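Outer membrane protein YopM (Yersinia pestis, PDB 1JL5) acts as a leucine-rich repeat effector of the plague bacterium, probably altering host cell physiology to promote bacterial survival in host tissues. Local coordinates at residues L132-L146 against F154-L168. Numbering follows the deposited sequence.
Sequences LLEYLGVSNNQLEKL and FLKIIDVDNNSLKKL. With CA (calcium ion), chain D.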
# COMPACT_ATOMS: atom_id res chain seq x y z
N LEU A 132 7.92 18.43 -42.81
CA LEU A 132 8.86 19.05 -41.89
C LEU A 132 8.73 18.56 -40.45
O LEU A 132 9.39 19.08 -39.55
CB LEU A 132 8.68 20.56 -41.91
CG LEU A 132 8.73 21.23 -43.28
CD1 LEU A 132 8.56 22.73 -43.11
CD2 LEU A 132 10.05 20.92 -43.97
N LEU A 133 7.89 17.55 -40.21
CA LEU A 133 7.71 17.07 -38.86
C LEU A 133 9.02 16.68 -38.19
O LEU A 133 9.76 15.82 -38.66
CB LEU A 133 6.74 15.89 -38.83
CG LEU A 133 6.10 15.73 -37.44
CD1 LEU A 133 5.29 16.99 -37.13
CD2 LEU A 133 5.23 14.49 -37.39
N GLU A 134 9.31 17.35 -37.08
CA GLU A 134 10.50 17.10 -36.30
C GLU A 134 10.13 16.32 -35.04
O GLU A 134 10.88 15.47 -34.57
CB GLU A 134 11.15 18.42 -35.90
CG GLU A 134 11.85 19.14 -37.04
CD GLU A 134 12.25 20.54 -36.66
OE1 GLU A 134 12.33 20.83 -35.45
OE2 GLU A 134 12.50 21.35 -37.58
N TYR A 135 8.96 16.63 -34.51
CA TYR A 135 8.48 15.99 -33.31
C TYR A 135 7.11 15.38 -33.54
O TYR A 135 6.15 16.07 -33.89
CB TYR A 135 8.42 17.01 -32.17
CG TYR A 135 8.14 16.43 -30.81
CD1 TYR A 135 6.97 15.71 -30.55
CD2 TYR A 135 9.03 16.61 -29.75
CE1 TYR A 135 6.70 15.19 -29.29
CE2 TYR A 135 8.77 16.10 -28.49
CZ TYR A 135 7.60 15.39 -28.26
OH TYR A 135 7.34 14.88 -27.01
N LEU A 136 7.02 14.07 -33.36
CA LEU A 136 5.77 13.36 -33.52
C LEU A 136 5.36 12.83 -32.15
O LEU A 136 5.77 11.74 -31.75
CB LEU A 136 5.92 12.20 -34.50
CG LEU A 136 4.66 11.35 -34.68
CD1 LEU A 136 3.53 12.21 -35.21
CD2 LEU A 136 4.95 10.20 -35.63
N GLY A 137 4.58 13.62 -31.43
CA GLY A 137 4.12 13.23 -30.12
C GLY A 137 2.69 12.75 -30.20
O GLY A 137 1.75 13.55 -30.21
N VAL A 138 2.52 11.43 -30.27
CA VAL A 138 1.19 10.84 -30.37
C VAL A 138 1.03 9.73 -29.34
O VAL A 138 0.30 8.76 -29.56
CB VAL A 138 0.97 10.24 -31.76
CG1 VAL A 138 0.97 11.35 -32.81
CG2 VAL A 138 2.06 9.24 -32.07
N SER A 139 1.72 9.87 -28.22
CA SER A 139 1.62 8.87 -27.19
C SER A 139 0.21 8.88 -26.64
O SER A 139 -0.52 9.85 -26.80
CB SER A 139 2.61 9.16 -26.06
OG SER A 139 2.25 10.34 -25.38
N ASN A 140 -0.17 7.78 -26.00
CA ASN A 140 -1.48 7.68 -25.39
C ASN A 140 -2.59 7.97 -26.38
O ASN A 140 -3.39 8.89 -26.20
CB ASN A 140 -1.56 8.63 -24.21
CG ASN A 140 -0.53 8.31 -23.16
OD1 ASN A 140 -0.46 7.18 -22.68
ND2 ASN A 140 0.29 9.29 -22.81
N ASN A 141 -2.63 7.18 -27.43
CA ASN A 141 -3.66 7.29 -28.43
C ASN A 141 -4.05 5.87 -28.73
O ASN A 141 -3.76 4.97 -27.95
CB ASN A 141 -3.12 8.02 -29.66
CG ASN A 141 -3.29 9.51 -29.55
OD1 ASN A 141 -4.40 10.03 -29.66
ND2 ASN A 141 -2.19 10.22 -29.30
N GLN A 142 -4.71 5.66 -29.86
CA GLN A 142 -5.14 4.33 -30.22
C GLN A 142 -4.59 4.00 -31.58
O GLN A 142 -5.22 3.29 -32.36
CB GLN A 142 -6.66 4.26 -30.22
CG GLN A 142 -7.27 4.44 -28.84
CD GLN A 142 -8.75 4.74 -28.90
OE1 GLN A 142 -9.51 4.03 -29.54
NE2 GLN A 142 -9.15 5.81 -28.22
N LEU A 143 -3.41 4.54 -31.87
CA LEU A 143 -2.79 4.31 -33.15
C LEU A 143 -2.59 2.82 -33.35
O LEU A 143 -1.95 2.15 -32.54
CB LEU A 143 -1.45 5.03 -33.22
CG LEU A 143 -1.56 6.55 -33.06
CD1 LEU A 143 -0.18 7.16 -33.16
CD2 LEU A 143 -2.49 7.12 -34.13
N GLU A 144 -3.18 2.30 -34.42
CA GLU A 144 -3.09 0.88 -34.73
C GLU A 144 -1.85 0.71 -35.58
O GLU A 144 -1.23 -0.35 -35.60
CB GLU A 144 -4.32 0.44 -35.51
CG GLU A 144 -5.60 1.03 -34.96
CD GLU A 144 -6.54 -0.03 -34.44
OE1 GLU A 144 -6.10 -0.87 -33.63
OE2 GLU A 144 -7.73 -0.01 -34.85
N LYS A 145 -1.51 1.77 -36.30
CA LYS A 145 -0.36 1.77 -37.16
C LYS A 145 0.08 3.21 -37.33
O LYS A 145 -0.67 4.14 -37.06
CB LYS A 145 -0.69 1.15 -38.52
CG LYS A 145 -1.87 1.79 -39.23
CD LYS A 145 -2.27 0.98 -40.47
CE LYS A 145 -3.55 1.52 -41.09
NZ LYS A 145 -4.01 0.71 -42.27
N LEU A 146 1.32 3.39 -37.75
CA LEU A 146 1.85 4.72 -37.96
C LEU A 146 2.05 4.91 -39.45
O LEU A 146 2.23 3.95 -40.19
CB LEU A 146 3.20 4.88 -37.26
CG LEU A 146 3.21 5.01 -35.74
CD1 LEU A 146 4.65 5.00 -35.25
CD2 LEU A 146 2.51 6.30 -35.33
N PHE A 154 13.12 15.24 -41.20
CA PHE A 154 13.37 16.04 -40.01
C PHE A 154 12.78 15.43 -38.75
O PHE A 154 12.84 16.03 -37.69
CB PHE A 154 12.82 17.44 -40.23
CG PHE A 154 13.24 18.05 -41.53
CD1 PHE A 154 14.54 18.52 -41.70
CD2 PHE A 154 12.36 18.11 -42.60
CE1 PHE A 154 14.95 19.03 -42.93
CE2 PHE A 154 12.76 18.62 -43.83
CZ PHE A 154 14.06 19.08 -43.99
N LEU A 155 12.19 14.25 -38.88
CA LEU A 155 11.58 13.59 -37.73
C LEU A 155 12.68 13.19 -36.76
O LEU A 155 13.40 12.22 -36.99
CB LEU A 155 10.83 12.34 -38.17
CG LEU A 155 9.36 12.26 -37.76
CD1 LEU A 155 8.89 10.82 -37.85
CD2 LEU A 155 9.17 12.80 -36.35
N LYS A 156 12.80 13.94 -35.68
CA LYS A 156 13.82 13.67 -34.67
C LYS A 156 13.25 12.90 -33.48
O LYS A 156 13.88 11.99 -32.96
CB LYS A 156 14.44 14.98 -34.18
CG LYS A 156 15.10 15.82 -35.26
CD LYS A 156 15.48 17.20 -34.74
CE LYS A 156 15.94 18.12 -35.87
NZ LYS A 156 15.04 18.09 -37.06
N ILE A 157 12.05 13.29 -33.06
CA ILE A 157 11.42 12.64 -31.93
C ILE A 157 10.09 12.00 -32.31
O ILE A 157 9.20 12.66 -32.84
CB ILE A 157 11.15 13.64 -30.77
CG1 ILE A 157 12.46 14.16 -30.20
CG2 ILE A 157 10.36 12.95 -29.67
CD1 ILE A 157 13.10 15.22 -31.02
N ILE A 158 9.98 10.70 -32.07
CA ILE A 158 8.76 9.98 -32.33
C ILE A 158 8.33 9.42 -30.99
O ILE A 158 9.02 8.60 -30.40
CB ILE A 158 8.94 8.78 -33.30
CG1 ILE A 158 9.06 9.26 -34.74
CG2 ILE A 158 7.74 7.85 -33.19
CD1 ILE A 158 10.21 10.18 -34.98
N ASP A 159 7.19 9.89 -30.50
CA ASP A 159 6.66 9.39 -29.26
C ASP A 159 5.31 8.80 -29.59
O ASP A 159 4.32 9.52 -29.71
CB ASP A 159 6.49 10.51 -28.24
CG ASP A 159 5.98 10.00 -26.91
OD1 ASP A 159 5.68 8.79 -26.82
OD2 ASP A 159 5.89 10.80 -25.97
N VAL A 160 5.28 7.49 -29.77
CA VAL A 160 4.05 6.79 -30.06
C VAL A 160 3.78 5.85 -28.90
O VAL A 160 3.08 4.85 -29.04
CB VAL A 160 4.16 5.98 -31.36
CG1 VAL A 160 4.40 6.93 -32.52
CG2 VAL A 160 5.29 4.98 -31.24
N ASP A 161 4.36 6.19 -27.76
CA ASP A 161 4.18 5.39 -26.56
C ASP A 161 2.71 5.26 -26.25
O ASP A 161 1.91 6.15 -26.53
CB ASP A 161 4.91 6.05 -25.38
CG ASP A 161 4.56 5.40 -24.06
OD1 ASP A 161 3.43 5.63 -23.56
OD2 ASP A 161 5.41 4.66 -23.51
N ASN A 162 2.34 4.12 -25.69
CA ASN A 162 0.97 3.86 -25.30
C ASN A 162 -0.02 4.02 -26.45
O ASN A 162 -0.83 4.94 -26.48
CB ASN A 162 0.58 4.77 -24.14
CG ASN A 162 -0.50 4.17 -23.28
OD1 ASN A 162 -1.46 3.59 -23.78
ND2 ASN A 162 -0.34 4.30 -21.96
N ASN A 163 0.06 3.10 -27.39
CA ASN A 163 -0.84 3.08 -28.52
C ASN A 163 -1.11 1.62 -28.77
O ASN A 163 -0.89 0.79 -27.90
CB ASN A 163 -0.18 3.74 -29.73
CG ASN A 163 -0.39 5.23 -29.73
OD1 ASN A 163 -1.50 5.70 -29.99
ND2 ASN A 163 0.65 5.99 -29.42
N SER A 164 -1.61 1.30 -29.96
CA SER A 164 -1.89 -0.09 -30.26
C SER A 164 -1.09 -0.49 -31.47
O SER A 164 -1.56 -1.22 -32.34
CB SER A 164 -3.38 -0.27 -30.52
OG SER A 164 -4.10 0.14 -29.37
N LEU A 165 0.15 -0.02 -31.52
CA LEU A 165 1.03 -0.32 -32.63
C LEU A 165 1.54 -1.75 -32.53
O LEU A 165 2.09 -2.16 -31.51
CB LEU A 165 2.21 0.65 -32.64
CG LEU A 165 1.77 2.11 -32.79
CD1 LEU A 165 2.97 3.03 -32.71
CD2 LEU A 165 1.04 2.29 -34.12
N LYS A 166 1.31 -2.51 -33.60
CA LYS A 166 1.75 -3.90 -33.66
C LYS A 166 3.13 -3.86 -34.29
O LYS A 166 3.96 -4.74 -34.08
CB LYS A 166 0.81 -4.73 -34.54
CG LYS A 166 -0.62 -4.81 -34.02
CD LYS A 166 -0.76 -5.82 -32.88
CE LYS A 166 -0.57 -7.25 -33.38
NZ LYS A 166 -0.82 -8.26 -32.31
N LYS A 167 3.37 -2.81 -35.07
CA LYS A 167 4.64 -2.63 -35.73
C LYS A 167 4.94 -1.15 -35.91
O LYS A 167 4.04 -0.32 -35.93
CB LYS A 167 4.62 -3.30 -37.12
CG LYS A 167 4.35 -4.79 -37.06
CD LYS A 167 4.43 -5.45 -38.43
CE LYS A 167 4.30 -6.96 -38.31
NZ LYS A 167 4.50 -7.67 -39.60
N LEU A 168 6.22 -0.83 -36.00
CA LEU A 168 6.65 0.54 -36.22
C LEU A 168 7.18 0.58 -37.63
O LEU A 168 7.90 -0.32 -38.05
CB LEU A 168 7.77 0.94 -35.27
CG LEU A 168 7.41 1.17 -33.81
CD1 LEU A 168 8.66 1.64 -33.07
CD2 LEU A 168 6.30 2.22 -33.71
CA CA D . -2.38 1.37 -23.31
O HOH W 1 10.30 15.26 -41.18
O HOH W 2 -3.95 2.06 -27.10
O HOH W 3 0.95 -1.38 -36.22
O HOH W 4 2.89 1.24 -37.76
O HOH W 5 -1.08 0.82 -25.21
O HOH W 6 -3.45 1.67 -20.68
O HOH W 7 -4.36 2.70 -24.05
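Y135 and I157 meet on the same face of two parallel strands, 135-137 and 157-159, which are successive rungs of the leucine-rich repeat solenoid (LRR 4 and LRR 5). With its CG anti to the backbone N (chi1 -171°), the Y135 ring reaches along its own strand until G137 CA lies in plane at its edge. I157 CG2 sits over one face, 3.9 Å from the ring centroid, in a CH-pi contact. On the side of the strands that carries Y135 and I157, D159 OD1 accepts from D161 N, two residues on, an Asx turn. The opposite face, with L136 and I158, looks into the solenoid core. Just past the strands V138 and V160 lie side by side, pointing the same way, while L146 comes tip to tip at V160, with CD1 3.4 Å from V160 CG1, a tight fit. L146 also crosses L165 at about a right angle, and its CD1 touches L168 CD2.

Beyond the strands, the equivalent asparagines N141 and N163 turn inward. Both donate to V138 O, approaching from opposite faces of its carbonyl plane; the N163 ND2 bond is 2.8 Å long and nearly straight (172°). N163 ND2 also donates to V160 O, and N141 ND2 to V118 O of the preceding repeat, so the motif continues from rung to rung. In the turns that follow the strands, the N140 and N162 amide planes stand 57° apart, and N162 OD1 binds a calcium ion at 2.4 Å.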